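Side-chain contact in endoglucanase (Komagataeibacter sucrofermentans, PDB 6VC5), which probably hydrolyses internal beta-1,4-glucosidic linkages in cellulose, lichenin and cereal beta-glucans, as a glycoside hydrolase of family 8: residues A[73-76]-A[82-85]. Sequence-based numbering, arbitrary orientation.
Sequences WRYL and PVAD
Leu-76 N donates to Pro-82 O at 2.8 Å, the direct backbone bond between 73-76 and 82-85; the two segments run 142° apart end to end. Toward the other end the main chains are bridged by a water, which donates both to Arg-74 O and to Asp-85 O. On one side of the strand Tyr-75 lies alongside Pro-82, whose CB sits 3.6 Å from the ring centroid in a CH-pi contact; proline suits the place because its compact, rigid ring packs on a flat aromatic face at little entropic cost. Branched Val-83 crosses the tyrosine at about a right angle, sending CG2 to Tyr-75 CD1 (3.6 Å) and CG1 to Arg-74 O. Strand 74-76 pairs with strand 30-32 in a two-stranded antiparallel sheet at the surface of the family 8 (alpha/alpha)6 barrel, and the loop leading to helix 90-106 folds back against it. Just before the strand, Trp-73 NE1 donates to the anionic acceptor Asp-85 OD2 at 2.9 Å; OD2 lies near the indole plane, while the N-H, bent to 151°, meets it from above the carboxylate plane. The long Arg-74 lays its guanidinium over Trp-73 CZ2, while Leu-76 CD2 covers the opposite guanidinium face. Asp-85 OD1 accepts from Asn-87 N, which helps fix the carboxylate's rotation.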
# COMPACT_ATOMS: atom_id res chain seq x y z
N TRP A 73 -7.09 -11.25 5.71
CA TRP A 73 -6.51 -10.74 4.47
C TRP A 73 -7.24 -11.22 3.22
O TRP A 73 -7.18 -10.55 2.18
CB TRP A 73 -5.02 -11.05 4.39
CG TRP A 73 -4.69 -12.47 4.07
CD1 TRP A 73 -4.75 -13.54 4.91
CD2 TRP A 73 -4.24 -12.97 2.81
NE1 TRP A 73 -4.35 -14.69 4.25
CE2 TRP A 73 -4.04 -14.36 2.95
CE3 TRP A 73 -3.98 -12.38 1.56
CZ2 TRP A 73 -3.60 -15.17 1.90
CZ3 TRP A 73 -3.55 -13.18 0.52
CH2 TRP A 73 -3.37 -14.56 0.70
N ARG A 74 -7.93 -12.36 3.28
CA ARG A 74 -8.46 -12.97 2.06
C ARG A 74 -9.79 -13.69 2.30
O ARG A 74 -9.99 -14.33 3.34
CB ARG A 74 -7.45 -13.97 1.48
CG ARG A 74 -7.95 -14.71 0.26
CD ARG A 74 -6.84 -15.46 -0.44
NE ARG A 74 -6.44 -16.64 0.30
CZ ARG A 74 -5.52 -17.49 -0.13
NH1 ARG A 74 -4.94 -17.28 -1.30
NH2 ARG A 74 -5.20 -18.55 0.60
N TYR A 75 -10.66 -13.58 1.31
CA TYR A 75 -11.84 -14.42 1.15
C TYR A 75 -11.58 -15.33 -0.05
O TYR A 75 -11.34 -14.84 -1.16
CB TYR A 75 -13.06 -13.53 0.88
CG TYR A 75 -14.37 -14.24 0.63
CD1 TYR A 75 -15.36 -14.26 1.61
CD2 TYR A 75 -14.63 -14.87 -0.58
CE1 TYR A 75 -16.57 -14.89 1.39
CE2 TYR A 75 -15.85 -15.51 -0.81
CZ TYR A 75 -16.80 -15.51 0.18
OH TYR A 75 -18.00 -16.15 -0.05
N LEU A 76 -11.63 -16.64 0.18
CA LEU A 76 -11.29 -17.65 -0.84
C LEU A 76 -12.56 -18.39 -1.24
O LEU A 76 -13.08 -19.20 -0.47
CB LEU A 76 -10.24 -18.61 -0.27
CG LEU A 76 -9.47 -19.58 -1.18
CD1 LEU A 76 -8.77 -18.83 -2.29
CD2 LEU A 76 -8.45 -20.35 -0.35
N PRO A 82 -14.95 -19.73 3.78
CA PRO A 82 -14.15 -18.91 2.86
C PRO A 82 -13.07 -17.99 3.46
O PRO A 82 -12.14 -17.65 2.79
CB PRO A 82 -15.19 -18.09 2.06
CG PRO A 82 -16.39 -18.04 2.88
CD PRO A 82 -16.44 -19.34 3.60
N VAL A 83 -13.25 -17.58 4.69
CA VAL A 83 -12.27 -16.74 5.38
C VAL A 83 -11.67 -17.56 6.52
O VAL A 83 -11.91 -17.29 7.70
CB VAL A 83 -12.90 -15.42 5.86
CG1 VAL A 83 -11.84 -14.48 6.41
CG2 VAL A 83 -13.64 -14.75 4.72
N ALA A 84 -10.88 -18.57 6.17
CA ALA A 84 -10.35 -19.50 7.16
C ALA A 84 -9.05 -19.02 7.78
O ALA A 84 -8.75 -19.40 8.92
CB ALA A 84 -10.14 -20.88 6.53
N ASP A 85 -8.26 -18.22 7.07
CA ASP A 85 -7.02 -17.67 7.59
C ASP A 85 -7.32 -16.28 8.14
O ASP A 85 -7.66 -15.37 7.38
CB ASP A 85 -5.96 -17.59 6.48
CG ASP A 85 -4.63 -17.03 6.96
OD1 ASP A 85 -4.46 -16.78 8.18
OD2 ASP A 85 -3.72 -16.88 6.11
O HOH W 1 -8.41 -15.79 4.88